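Local coordinates for MccB protein (PDB 6OM4), which attaches adenosine phosphate from ATP to the N-formylated MccA peptide through a phosphoramidate link during biosynthesis of the Trojan horse antibiotic microcin C7, at residues Y239-A244 with S284-A289; G247-P252 with L317-R322; N115-I120 with E141-D146; G18-G23 with V33-I38. All blocks are in the same frame, centred on the assembly; numbering follows the deposited sequence.

Overall arrangement
Interaction 4 comes first along the chain, in a small N-terminal sheet-and-helix unit, and stands about 43 Å from interaction 3, centre to centre, on the opposite side of the chain's centre. The other three belong to the ThiF-family part and reach one mixed sheet. Interaction 3 pairs its parallel strands 117-121 and 141-146; interactions 1 and 2 share strand 243-250 in the antiparallel half, and their segments alternate along the chain. Their centres lie about 22 Å apart, yet they touch where Val240 meets Arg322. Interaction 3 brings Asp146 to the nucleotide, while interactions 1 and 2 bring Tyr239 and Arg322 to the bound peptide, so one sheet carries residues that meet both the nucleotide and the peptide.

Interaction 1 (Y239-A244 with S284-A289); sequences YVNDIA and SRFKPA
Tyr239 meets Pro288 with its ring edge, beside a tight beta-hairpin in which strand 234-240 returns as strand 243-250 through a type II' turn from Val240 to Ile243. Ring atom CE1 of Tyr239 lies 3.8 Å from CB of Pro288, and that CB is at the edge of the phenol ring, near its plane, not over a face. The two side chains cross at about a right angle. A first torsion of 40° sets CG of Tyr239 between its backbone N and carbonyl carbon, directing the ring at the loop that follows helix 273-285.

The hairpin is closed by Val240 N to Ile243 O and by Ile243 N to Val240 O, both at 3.0 Å. Asn241, at the first corner with phi 49° and psi -114°, extends its amide into the angle between the edge of the Phe286 ring and the backbone joining Pro288 to Ala289. Phe286 is folded back beneath its own chain: Pro288 N stands 3.8 Å above the plane of the ring, displaced toward the rim.

Tyr239 also lines the pocket of the adenosine phosphoramidate, and its backbone hydrogen-bonds the bound peptide; Pro288 packs on an apolar side chain of that peptide. Hairpin and loop thus both border the bound peptide. On the proline itself, the edge contact extends from CB to CG, which is 4.1 Å from Tyr239 CE1.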
loop_
_atom_site.group_PDB
_atom_site.type_symbol
_atom_site.label_atom_id
_atom_site.label_comp_id
_atom_site.label_asym_id
_atom_site.label_seq_id
_atom_site.Cartn_x
_atom_site.Cartn_y
_atom_site.Cartn_z
ATOM N N TYR A 239 13.898 -1.386 -3.529
ATOM C CA TYR A 239 14.307 -2.399 -4.488
ATOM C C TYR A 239 15.739 -2.822 -4.159
ATOM O O TYR A 239 16.535 -2.042 -3.629
ATOM C CB TYR A 239 14.188 -1.889 -5.933
ATOM C CG TYR A 239 14.642 -0.460 -6.056
ATOM C CD1 TYR A 239 15.992 -0.131 -6.159
ATOM C CD2 TYR A 239 13.727 0.556 -5.941
ATOM C CE1 TYR A 239 16.392 1.201 -6.176
ATOM C CE2 TYR A 239 14.105 1.875 -6.016
ATOM C CZ TYR A 239 15.446 2.202 -6.078
ATOM O OH TYR A 239 15.748 3.538 -6.125
ATOM N N VAL A 240 16.039 -4.074 -4.490
ATOM C CA VAL A 240 17.368 -4.550 -4.557
ATOM C C VAL A 240 17.627 -4.804 -6.042
ATOM O O VAL A 240 17.151 -5.801 -6.595
ATOM C CB VAL A 240 17.615 -5.815 -3.715
ATOM C CG1 VAL A 240 19.101 -6.082 -3.661
ATOM C CG2 VAL A 240 17.064 -5.670 -2.311
ATOM N N ASN A 241 18.281 -3.829 -6.684
ATOM C CA ASN A 241 18.425 -3.807 -8.130
ATOM C C ASN A 241 17.048 -4.048 -8.777
ATOM O O ASN A 241 16.103 -3.234 -8.623
ATOM C CB ASN A 241 19.555 -4.752 -8.584
ATOM C CG ASN A 241 20.942 -4.243 -8.240
ATOM O OD1 ASN A 241 21.919 -5.010 -8.150
ATOM N ND2 ASN A 241 21.059 -2.952 -8.078
ATOM N N ASP A 242 16.891 -5.185 -9.477
ATOM C CA ASP A 242 15.728 -5.496 -10.310
ATOM C C ASP A 242 14.573 -6.164 -9.536
ATOM O O ASP A 242 13.565 -6.513 -10.154
ATOM C CB ASP A 242 16.176 -6.401 -11.465
ATOM C CG ASP A 242 17.097 -7.528 -11.030
ATOM O OD1 ASP A 242 16.604 -8.484 -10.499
ATOM O OD2 ASP A 242 18.328 -7.397 -11.183
ATOM N N ILE A 243 14.700 -6.356 -8.224
ATOM C CA ILE A 243 13.628 -6.887 -7.383
ATOM C C ILE A 243 12.958 -5.749 -6.625
ATOM O O ILE A 243 13.585 -5.080 -5.812
ATOM C CB ILE A 243 14.129 -7.945 -6.386
ATOM C CG1 ILE A 243 14.770 -9.144 -7.085
ATOM C CG2 ILE A 243 12.991 -8.368 -5.485
ATOM C CD1 ILE A 243 15.416 -10.111 -6.097
ATOM N N ALA A 244 11.650 -5.603 -6.832
ATOM C CA ALA A 244 10.835 -4.633 -6.085
ATOM C C ALA A 244 10.584 -5.204 -4.685
ATOM O O ALA A 244 10.272 -6.382 -4.587
ATOM C CB ALA A 244 9.538 -4.418 -6.812
ATOM N N SER A 284 30.375 1.293 -0.932
ATOM C CA SER A 284 30.240 2.765 -0.982
ATOM C C SER A 284 30.028 3.220 -2.431
ATOM O O SER A 284 29.290 4.174 -2.656
ATOM C CB SER A 284 31.418 3.481 -0.368
ATOM O OG SER A 284 32.590 3.318 -1.174
ATOM N N ARG A 285 30.661 2.527 -3.386
ATOM C CA ARG A 285 30.547 2.863 -4.809
ATOM C C ARG A 285 29.235 2.351 -5.442
ATOM O O ARG A 285 28.860 2.767 -6.584
ATOM C CB ARG A 285 31.761 2.316 -5.552
ATOM C CG ARG A 285 33.041 3.055 -5.207
ATOM C CD ARG A 285 34.228 2.759 -6.117
ATOM N NE ARG A 285 34.010 3.168 -7.505
ATOM C CZ ARG A 285 34.084 4.412 -7.967
ATOM N NH1 ARG A 285 34.452 5.417 -7.185
ATOM N NH2 ARG A 285 33.778 4.658 -9.226
ATOM N N PHE A 286 28.495 1.518 -4.701
ATOM C CA PHE A 286 27.284 0.870 -5.173
ATOM C C PHE A 286 26.227 1.929 -5.516
ATOM O O PHE A 286 26.014 2.897 -4.779
ATOM C CB PHE A 286 26.759 -0.101 -4.119
ATOM C CG PHE A 286 25.398 -0.630 -4.426
ATOM C CD1 PHE A 286 25.232 -1.538 -5.459
ATOM C CD2 PHE A 286 24.294 -0.250 -3.680
ATOM C CE1 PHE A 286 23.967 -2.009 -5.757
ATOM C CE2 PHE A 286 23.030 -0.729 -3.987
ATOM C CZ PHE A 286 22.878 -1.625 -5.017
ATOM N N LYS A 287 25.723 1.799 -6.742
ATOM C CA LYS A 287 24.569 2.499 -7.278
ATOM C C LYS A 287 23.595 1.437 -7.790
ATOM O O LYS A 287 23.953 0.578 -8.596
ATOM C CB LYS A 287 24.988 3.453 -8.403
ATOM C CG LYS A 287 25.899 4.610 -8.002
ATOM C CD LYS A 287 26.207 5.563 -9.145
ATOM C CE LYS A 287 25.562 6.933 -9.062
ATOM N NZ LYS A 287 24.556 7.071 -7.983
ATOM N N PRO A 288 22.353 1.384 -7.282
ATOM C CA PRO A 288 21.385 0.401 -7.733
ATOM C C PRO A 288 21.182 0.494 -9.245
ATOM O O PRO A 288 21.211 1.600 -9.808
ATOM C CB PRO A 288 20.077 0.841 -7.082
ATOM C CG PRO A 288 20.500 1.582 -5.880
ATOM C CD PRO A 288 21.862 2.174 -6.150
ATOM N N ALA A 289 20.935 -0.635 -9.876
ATOM C CA ALA A 289 20.477 -0.581 -11.255
ATOM C C ALA A 289 18.963 -0.216 -11.273
ATOM O O ALA A 289 18.118 -1.020 -11.460
ATOM C CB ALA A 289 20.872 -1.870 -11.891
#

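Interaction 2 (G247-P252 with L317-R322); sequences GPLYVP and LSLNKR
Leu249 and Ser318 are joined by a nearly straight backbone bond, Leu249 N to Ser318 O, 3.0 Å long with 172° at the hydrogen. The donor stands well above the carbonyl plane, 54° out of it; the same oxygen accepts Lys321 N from the opposite face, closing a type II turn from Ser318 to Lys321. Next to this bond, Leu249 and Leu319 lie side by side pointing the same way, with CG of the first 3.5 Å from CD1 of the second. The side chain of Ser318 comes over Gly247, its CB 3.5 Å from the glycine CA, an approach permitted by the bare backbone there. Pro248, which follows a cis peptide bond, turns its CA-H to the carbonyl of Lys321, with CA and O 3.2 Å apart.

In the fold, the turn leads into strand 321-326, the antiparallel neighbour of strand 243-250 in the mixed sheet. A water bridges the two segments, giving a proton to Leu249 O and accepting from Asn320 N at 2.8 Å.

Farther out, Asp305 of helix 292-311 takes Ser318 OG through OD2 and Leu317 N through OD1, holding the start of the turn. Asn320 OD1 accepts from Gly256 N, next to the zinc ligand Cys257. Arg322, extended from CG to NE, passes Gly247 O with its CG at 3.7 Å, and its guanidinium hydrogen-bonds Gln335 and the backbone of the bound peptide.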
loop_
_atom_site.group_PDB
_atom_site.type_symbol
_atom_site.label_atom_id
_atom_site.label_comp_id
_atom_site.label_asym_id
_atom_site.label_seq_id
_atom_site.Cartn_x
_atom_site.Cartn_y
_atom_site.Cartn_z
ATOM N N GLY A 247 7.477 -3.777 2.476
ATOM C CA GLY A 247 7.483 -4.375 3.779
ATOM C C GLY A 247 8.872 -4.418 4.399
ATOM O O GLY A 247 9.916 -4.152 3.772
ATOM N N PRO A 248 8.954 -4.662 5.714
ATOM C CA PRO A 248 7.781 -4.942 6.537
ATOM C C PRO A 248 6.974 -3.684 6.899
ATOM O O PRO A 248 7.473 -2.561 6.817
ATOM C CB PRO A 248 8.457 -5.529 7.772
ATOM C CG PRO A 248 9.705 -4.696 7.906
ATOM C CD PRO A 248 10.196 -4.571 6.488
ATOM N N LEU A 249 5.710 -3.915 7.257
ATOM C CA LEU A 249 4.865 -2.919 7.892
ATOM C C LEU A 249 4.913 -3.224 9.395
ATOM O O LEU A 249 4.385 -4.239 9.816
ATOM C CB LEU A 249 3.452 -2.987 7.300
ATOM C CG LEU A 249 2.312 -2.265 8.007
ATOM C CD1 LEU A 249 2.708 -1.000 8.704
ATOM C CD2 LEU A 249 1.148 -1.989 7.062
ATOM N N TYR A 250 5.675 -2.406 10.124
ATOM C CA TYR A 250 5.921 -2.578 11.551
ATOM C C TYR A 250 4.794 -1.884 12.306
ATOM O O TYR A 250 4.596 -0.672 12.156
ATOM C CB TYR A 250 7.257 -1.961 11.979
ATOM C CG TYR A 250 7.387 -1.891 13.481
ATOM C CD1 TYR A 250 7.417 -3.064 14.215
ATOM C CD2 TYR A 250 7.336 -0.686 14.164
ATOM C CE1 TYR A 250 7.454 -3.037 15.598
ATOM C CE2 TYR A 250 7.440 -0.639 15.548
ATOM C CZ TYR A 250 7.452 -1.827 16.266
ATOM O OH TYR A 250 7.502 -1.811 17.639
ATOM N N VAL A 251 4.099 -2.656 13.153
ATOM C CA VAL A 251 3.049 -2.109 14.028
ATOM C C VAL A 251 3.422 -2.445 15.462
ATOM O O VAL A 251 3.494 -3.629 15.777
ATOM C CB VAL A 251 1.670 -2.664 13.665
ATOM C CG1 VAL A 251 0.607 -1.960 14.500
ATOM C CG2 VAL A 251 1.383 -2.507 12.184
ATOM N N PRO A 252 3.658 -1.444 16.340
ATOM C CA PRO A 252 4.054 -1.681 17.734
ATOM C C PRO A 252 3.209 -2.742 18.442
ATOM O O PRO A 252 1.971 -2.673 18.419
ATOM C CB PRO A 252 3.804 -0.323 18.376
ATOM C CG PRO A 252 4.221 0.628 17.288
ATOM C CD PRO A 252 3.648 0.005 16.038
ATOM N N LEU A 317 -0.762 -6.322 3.093
ATOM C CA LEU A 317 -0.041 -7.528 2.712
ATOM C C LEU A 317 1.259 -7.699 3.512
ATOM O O LEU A 317 1.667 -8.866 3.749
ATOM C CB LEU A 317 0.277 -7.450 1.224
ATOM C CG LEU A 317 -0.620 -8.208 0.253
ATOM C CD1 LEU A 317 -2.038 -8.414 0.734
ATOM C CD2 LEU A 317 -0.572 -7.581 -1.131
ATOM N N SER A 318 1.918 -6.586 3.906
ATOM C CA SER A 318 3.281 -6.661 4.418
ATOM C C SER A 318 3.356 -6.720 5.941
ATOM O O SER A 318 4.432 -6.572 6.487
ATOM C CB SER A 318 4.161 -5.586 3.841
ATOM O OG SER A 318 3.788 -4.296 4.293
ATOM N N LEU A 319 2.231 -6.937 6.639
ATOM C CA LEU A 319 2.350 -7.280 8.074
ATOM C C LEU A 319 3.243 -8.529 8.193
ATOM O O LEU A 319 2.932 -9.583 7.592
ATOM C CB LEU A 319 0.960 -7.603 8.636
ATOM C CG LEU A 319 0.116 -6.526 9.307
ATOM C CD1 LEU A 319 0.485 -5.108 9.001
ATOM C CD2 LEU A 319 -1.352 -6.775 9.051
ATOM N N ASN A 320 4.318 -8.446 8.978
ATOM C CA ASN A 320 5.153 -9.622 9.311
ATOM C C ASN A 320 5.883 -10.163 8.077
ATOM O O ASN A 320 6.310 -11.327 8.084
ATOM C CB ASN A 320 4.314 -10.752 9.935
ATOM C CG ASN A 320 3.665 -10.331 11.229
ATOM O OD1 ASN A 320 4.385 -9.940 12.148
ATOM N ND2 ASN A 320 2.332 -10.399 11.293
ATOM N N LYS A 321 6.072 -9.349 7.021
ATOM C CA LYS A 321 6.605 -9.868 5.754
ATOM C C LYS A 321 7.416 -8.777 5.035
ATOM O O LYS A 321 7.029 -7.646 5.012
ATOM C CB LYS A 321 5.481 -10.374 4.837
ATOM C CG LYS A 321 4.773 -11.626 5.352
ATOM C CD LYS A 321 3.725 -12.168 4.439
ATOM C CE LYS A 321 2.859 -13.167 5.176
ATOM N NZ LYS A 321 2.096 -13.979 4.211
ATOM N N ARG A 322 8.531 -9.171 4.425
ATOM C CA ARG A 322 9.240 -8.317 3.490
ATOM C C ARG A 322 9.099 -9.011 2.139
ATOM O O ARG A 322 9.594 -10.147 2.027
ATOM C CB ARG A 322 10.703 -8.201 3.894
ATOM C CG ARG A 322 11.588 -7.376 2.966
ATOM C CD ARG A 322 12.884 -7.012 3.671
ATOM N NE ARG A 322 13.819 -6.223 2.859
ATOM C CZ ARG A 322 14.800 -6.730 2.112
ATOM N NH1 ARG A 322 15.055 -8.030 2.143
ATOM N NH2 ARG A 322 15.549 -5.901 1.376
HETATM O O HOH W 1 12.524 -3.897 3.775
HETATM O O HOH W 2 6.133 -6.611 10.130
#

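Interaction 3 (N115-I120 with E141-D146); sequences NAKVVI and EIILID. With ND7 (5'-O-[(S)-amino(hydroxy)phosphoryl]adenosine), chain M.
Ile120 packs against two residues of the neighbouring strand: its CG1 is 3.9 Å from CG2 of Ile142 and 4.0 Å from CD2 of Leu144. CG1 lies beside the backbone N, chi1 -49°, which brings this branch to both partners. Ile120 and Leu144 run side by side, while Ile142 crosses at a slant. On the other face of the sheet Val119 CG1 touches Ile145 CD1 at 3.6 Å.

Between the two faces, strands 117-120 and 141-146 run parallel at 16°. Val118 N and Ile143 N bond to Glu141 O and Val118 O, then Ile120 N and Ile145 N to Ile143 O and Ile120 O; all four donors lie nearly along the C=O axis of their acceptors.

At the outer end the aliphatic part of Lys117 lies alongside Glu141, CE 3.6 Å from OE2, although NZ remains 4.4 Å from that oxygen, beyond a salt bridge. At the other end Asp146 grips the ribose with both carboxylate oxygens, OD1 accepting from O2' and OD2 from O3', each at 2.7 Å. Cys123 N and Asp148 N bond to the same carboxylate and position it. An acidic residue near the C-terminal end of the second strand of a beta-alpha-beta unit, holding both ribose hydroxyls, is characteristic of Rossmann-type nucleotide sites.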
loop_
_atom_site.group_PDB
_atom_site.type_symbol
_atom_site.label_atom_id
_atom_site.label_comp_id
_atom_site.label_asym_id
_atom_site.label_seq_id
_atom_site.Cartn_x
_atom_site.Cartn_y
_atom_site.Cartn_z
ATOM N N ASN A 115 -8.244 12.087 8.368
ATOM C CA ASN A 115 -7.786 12.429 9.732
ATOM C C ASN A 115 -6.336 11.983 9.971
ATOM O O ASN A 115 -5.768 12.264 11.027
ATOM C CB ASN A 115 -8.688 11.800 10.800
ATOM C CG ASN A 115 -10.030 12.492 10.931
ATOM O OD1 ASN A 115 -10.272 13.525 10.304
ATOM N ND2 ASN A 115 -10.918 11.918 11.728
ATOM N N ALA A 116 -5.733 11.286 9.002
ATOM C CA ALA A 116 -4.406 10.695 9.115
ATOM C C ALA A 116 -3.290 11.684 8.757
ATOM O O ALA A 116 -3.473 12.620 7.971
ATOM C CB ALA A 116 -4.306 9.515 8.194
ATOM N N LYS A 117 -2.124 11.421 9.350
ATOM C CA LYS A 117 -0.872 12.095 9.069
ATOM C C LYS A 117 0.166 11.057 8.673
ATOM O O LYS A 117 0.414 10.059 9.398
ATOM C CB LYS A 117 -0.470 12.887 10.317
ATOM C CG LYS A 117 0.842 13.654 10.254
ATOM C CD LYS A 117 1.236 14.221 11.640
ATOM C CE LYS A 117 1.987 15.524 11.493
ATOM N NZ LYS A 117 2.650 15.942 12.751
ATOM N N VAL A 118 0.815 11.278 7.519
ATOM C CA VAL A 118 1.836 10.382 7.069
ATOM C C VAL A 118 3.142 11.165 6.841
ATOM O O VAL A 118 3.111 12.233 6.240
ATOM C CB VAL A 118 1.403 9.646 5.777
ATOM C CG1 VAL A 118 2.518 8.795 5.218
ATOM C CG2 VAL A 118 0.123 8.820 6.013
ATOM N N VAL A 119 4.274 10.565 7.236
ATOM C CA VAL A 119 5.624 11.067 6.984
ATOM C C VAL A 119 6.195 10.300 5.798
ATOM O O VAL A 119 6.158 9.083 5.764
ATOM C CB VAL A 119 6.531 10.894 8.220
ATOM C CG1 VAL A 119 7.989 11.114 7.881
ATOM C CG2 VAL A 119 6.100 11.791 9.343
ATOM N N ILE A 120 6.686 11.040 4.810
ATOM C CA ILE A 120 7.480 10.468 3.725
ATOM C C ILE A 120 8.956 10.799 4.016
ATOM O O ILE A 120 9.415 11.952 3.800
ATOM C CB ILE A 120 7.038 11.041 2.366
ATOM C CG1 ILE A 120 5.517 10.990 2.190
ATOM C CG2 ILE A 120 7.769 10.356 1.225
ATOM C CD1 ILE A 120 4.977 9.616 1.928
ATOM N N GLU A 141 -2.820 14.851 5.782
ATOM C CA GLU A 141 -1.579 15.548 6.098
ATOM C C GLU A 141 -0.374 14.705 5.713
ATOM O O GLU A 141 -0.225 13.605 6.182
ATOM C CB GLU A 141 -1.478 15.920 7.575
ATOM C CG GLU A 141 -0.443 16.998 7.811
ATOM C CD GLU A 141 -0.309 17.497 9.242
ATOM O OE1 GLU A 141 -1.219 17.197 10.073
ATOM O OE2 GLU A 141 0.703 18.183 9.519
ATOM N N ILE A 142 0.473 15.280 4.850
ATOM C CA ILE A 142 1.661 14.651 4.366
ATOM C C ILE A 142 2.879 15.534 4.713
ATOM O O ILE A 142 2.909 16.749 4.426
ATOM C CB ILE A 142 1.570 14.383 2.851
ATOM C CG1 ILE A 142 0.354 13.518 2.498
ATOM C CG2 ILE A 142 2.875 13.789 2.367
ATOM C CD1 ILE A 142 0.237 13.209 1.008
ATOM N N ILE A 143 3.884 14.912 5.350
ATOM C CA ILE A 143 5.131 15.591 5.748
ATOM C C ILE A 143 6.250 15.001 4.903
ATOM O O ILE A 143 6.470 13.800 4.950
ATOM C CB ILE A 143 5.462 15.405 7.237
ATOM C CG1 ILE A 143 4.250 15.600 8.140
ATOM C CG2 ILE A 143 6.646 16.294 7.623
ATOM C CD1 ILE A 143 3.583 16.903 8.013
ATOM N N LEU A 144 6.893 15.850 4.104
ATOM C CA LEU A 144 7.951 15.450 3.214
ATOM C C LEU A 144 9.318 15.790 3.819
ATOM O O LEU A 144 9.597 16.948 4.151
ATOM C CB LEU A 144 7.777 16.184 1.882
ATOM C CG LEU A 144 6.407 16.080 1.247
ATOM C CD1 LEU A 144 6.293 17.101 0.145
ATOM C CD2 LEU A 144 6.162 14.666 0.739
ATOM N N ILE A 145 10.189 14.786 3.884
ATOM C CA ILE A 145 11.543 14.930 4.456
ATOM C C ILE A 145 12.592 14.491 3.438
ATOM O O ILE A 145 12.644 13.328 3.008
ATOM C CB ILE A 145 11.659 14.113 5.756
ATOM C CG1 ILE A 145 10.420 14.359 6.628
ATOM C CG2 ILE A 145 12.968 14.413 6.492
ATOM C CD1 ILE A 145 10.481 13.684 8.005
ATOM N N ASP A 146 13.480 15.429 3.123
ATOM C CA ASP A 146 14.620 15.172 2.253
ATOM C C ASP A 146 15.504 16.407 2.347
ATOM O O ASP A 146 15.038 17.461 2.785
ATOM C CB ASP A 146 14.186 14.906 0.802
ATOM C CG ASP A 146 15.112 13.973 0.017
ATOM O OD1 ASP A 146 16.356 14.211 -0.010
ATOM O OD2 ASP A 146 14.597 12.966 -0.528
HETATM O O1A ND7 M . 17.660 7.251 -4.395
HETATM P PA ND7 M . 16.168 7.095 -4.340
HETATM O O2A ND7 M . 15.391 7.237 -5.641
HETATM N N3A ND7 M . 15.943 5.532 -3.714
HETATM O "O5'" ND7 M . 15.470 8.095 -3.326
HETATM C "C5'" ND7 M . 16.025 8.126 -1.975
HETATM C "C4'" ND7 M . 15.635 9.516 -1.411
HETATM C "C3'" ND7 M . 16.538 10.601 -2.092
HETATM O "O3'" ND7 M . 15.813 11.664 -2.576
HETATM C "C2'" ND7 M . 17.588 10.889 -0.936
HETATM O "O2'" ND7 M . 17.983 12.315 -0.948
HETATM C "C1'" ND7 M . 16.932 10.641 0.206
HETATM O "O4'" ND7 M . 15.869 9.467 -0.137
HETATM N N9 ND7 M . 17.696 10.130 1.308
HETATM C C4 ND7 M . 17.688 10.617 2.579
HETATM C C5 ND7 M . 18.519 9.848 3.312
HETATM N N7 ND7 M . 19.028 8.885 2.509
HETATM C C8 ND7 M . 18.508 9.062 1.310
HETATM N N3 ND7 M . 17.033 11.662 3.128
HETATM C C2 ND7 M . 17.197 11.917 4.392
HETATM N N1 ND7 M . 18.028 11.184 5.140
HETATM C C6 ND7 M . 18.677 10.163 4.646
HETATM N N6 ND7 M . 19.574 9.384 5.480
#

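Interaction 4 (G18-G23 with V33-I38); sequences GLVGGG and VLWENI
Trp35 lays its indole against Gly18, joining helix 32-43 to the middle strand of a three-stranded antiparallel sheet, 11-14, 17-20 and 27-29. This N-terminal sheet with its following helices is consistent with the peptide-recognition elements of RiPP enzymes. From CB, a first torsion of 176° puts CG opposite the backbone N and carries the ring toward the strand. CG already stands 3.8 Å from Gly18 CA. Beyond it, CD1 of Trp35 meets Gly18 CA and, obliquely, CG2 of Val20 at 3.7 Å.

The contact with the glycine is a CH-pi interaction: CA sits 3.5 Å from the centroid of the five-membered ring, only 13° off its normal. With no side chain on Gly18, the indole face can press directly on the backbone. NE1 then reaches the carbonyl of Leu19, which lies at the ring edge, in plane; the bond from Trp35 NE1 to Leu19 O is weak at 3.3 Å, although its angle at the hydrogen is 160°. Farther round the ring, Trp35 CE2 is 3.6 Å from Gly18 CA.

The Trp35 side chain also touches Ile11 and Arg13 of strand 11-14 and Val29 of strand 27-29. One turn on, Ile38 adds a looser touch, its CG2 4.1 Å from CG2 of Val20.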
loop_
_atom_site.group_PDB
_atom_site.type_symbol
_atom_site.label_atom_id
_atom_site.label_comp_id
_atom_site.label_asym_id
_atom_site.label_seq_id
_atom_site.Cartn_x
_atom_site.Cartn_y
_atom_site.Cartn_z
ATOM N N GLY A 18 -20.827 -19.757 -15.929
ATOM C CA GLY A 18 -20.631 -18.350 -16.034
ATOM C C GLY A 18 -19.795 -17.811 -14.906
ATOM O O GLY A 18 -19.511 -18.508 -13.927
ATOM N N LEU A 19 -19.444 -16.538 -15.059
ATOM C CA LEU A 19 -18.735 -15.782 -14.115
ATOM C C LEU A 19 -19.627 -14.678 -13.543
ATOM O O LEU A 19 -20.408 -14.015 -14.267
ATOM C CB LEU A 19 -17.530 -15.148 -14.797
ATOM C CG LEU A 19 -16.459 -16.137 -15.271
ATOM C CD1 LEU A 19 -15.497 -15.436 -16.211
ATOM C CD2 LEU A 19 -15.692 -16.730 -14.104
ATOM N N VAL A 20 -19.457 -14.478 -12.241
ATOM C CA VAL A 20 -20.036 -13.333 -11.563
ATOM C C VAL A 20 -18.921 -12.611 -10.810
ATOM O O VAL A 20 -18.206 -13.184 -10.001
ATOM C CB VAL A 20 -21.175 -13.762 -10.620
ATOM C CG1 VAL A 20 -21.771 -12.550 -9.905
ATOM C CG2 VAL A 20 -22.218 -14.593 -11.353
ATOM N N GLY A 21 -18.769 -11.311 -11.085
ATOM C CA GLY A 21 -17.843 -10.523 -10.366
ATOM C C GLY A 21 -16.509 -10.459 -11.071
ATOM O O GLY A 21 -16.259 -11.186 -12.046
ATOM N N GLY A 22 -15.658 -9.559 -10.593
ATOM C CA GLY A 22 -14.298 -9.456 -11.069
ATOM C C GLY A 22 -13.335 -9.192 -9.945
ATOM O O GLY A 22 -13.706 -8.560 -8.921
ATOM N N GLY A 23 -12.070 -9.589 -10.154
ATOM C CA GLY A 23 -11.022 -9.439 -9.119
ATOM C C GLY A 23 -10.954 -10.667 -8.225
ATOM O O GLY A 23 -11.366 -11.737 -8.655
ATOM N N VAL A 33 -27.900 -23.163 -14.486
ATOM C CA VAL A 33 -29.189 -22.772 -13.983
ATOM C C VAL A 33 -29.024 -21.828 -12.792
ATOM O O VAL A 33 -29.794 -20.872 -12.646
ATOM C CB VAL A 33 -30.002 -24.015 -13.606
ATOM C CG1 VAL A 33 -31.286 -23.683 -12.878
ATOM C CG2 VAL A 33 -30.284 -24.823 -14.851
ATOM N N LEU A 34 -28.068 -22.155 -11.923
ATOM C CA LEU A 34 -27.734 -21.351 -10.775
ATOM C C LEU A 34 -27.206 -19.987 -11.239
ATOM O O LEU A 34 -27.620 -18.961 -10.697
ATOM C CB LEU A 34 -26.719 -22.092 -9.894
ATOM C CG LEU A 34 -26.223 -21.313 -8.683
ATOM C CD1 LEU A 34 -27.387 -20.853 -7.818
ATOM C CD2 LEU A 34 -25.223 -22.131 -7.862
ATOM N N TRP A 35 -26.311 -19.983 -12.233
ATOM C CA TRP A 35 -25.752 -18.701 -12.769
ATOM C C TRP A 35 -26.890 -17.786 -13.260
ATOM O O TRP A 35 -26.917 -16.582 -12.967
ATOM C CB TRP A 35 -24.720 -19.028 -13.873
ATOM C CG TRP A 35 -24.129 -17.840 -14.571
ATOM C CD1 TRP A 35 -23.203 -16.954 -14.090
ATOM C CD2 TRP A 35 -24.428 -17.431 -15.905
ATOM N NE1 TRP A 35 -22.920 -16.013 -15.043
ATOM C CE2 TRP A 35 -23.633 -16.299 -16.175
ATOM C CE3 TRP A 35 -25.293 -17.911 -16.895
ATOM C CZ2 TRP A 35 -23.671 -15.663 -17.412
ATOM C CZ3 TRP A 35 -25.312 -17.295 -18.126
ATOM C CH2 TRP A 35 -24.528 -16.164 -18.363
ATOM N N GLU A 36 -27.863 -18.361 -13.969
ATOM C CA GLU A 36 -29.006 -17.611 -14.504
ATOM C C GLU A 36 -29.812 -17.043 -13.341
ATOM O O GLU A 36 -30.279 -15.907 -13.399
ATOM C CB GLU A 36 -29.844 -18.517 -15.422
ATOM C CG GLU A 36 -29.115 -18.882 -16.708
ATOM C CD GLU A 36 -29.883 -19.818 -17.647
ATOM O OE1 GLU A 36 -30.958 -20.321 -17.214
ATOM O OE2 GLU A 36 -29.383 -20.099 -18.793
ATOM N N ASN A 37 -30.009 -17.841 -12.294
ATOM C CA ASN A 37 -30.778 -17.386 -11.142
ATOM C C ASN A 37 -30.024 -16.306 -10.353
ATOM O O ASN A 37 -30.644 -15.384 -9.803
ATOM C CB ASN A 37 -31.179 -18.539 -10.226
ATOM C CG ASN A 37 -32.370 -19.327 -10.751
ATOM O OD1 ASN A 37 -33.152 -18.850 -11.613
ATOM N ND2 ASN A 37 -32.521 -20.523 -10.225
ATOM N N ILE A 38 -28.690 -16.404 -10.271
ATOM C CA ILE A 38 -27.917 -15.340 -9.623
ATOM C C ILE A 38 -28.129 -14.024 -10.383
ATOM O O ILE A 38 -28.250 -12.949 -9.797
ATOM C CB ILE A 38 -26.426 -15.717 -9.544
ATOM C CG1 ILE A 38 -26.200 -16.943 -8.641
ATOM C CG2 ILE A 38 -25.604 -14.506 -9.128
ATOM C CD1 ILE A 38 -24.839 -17.624 -8.816
#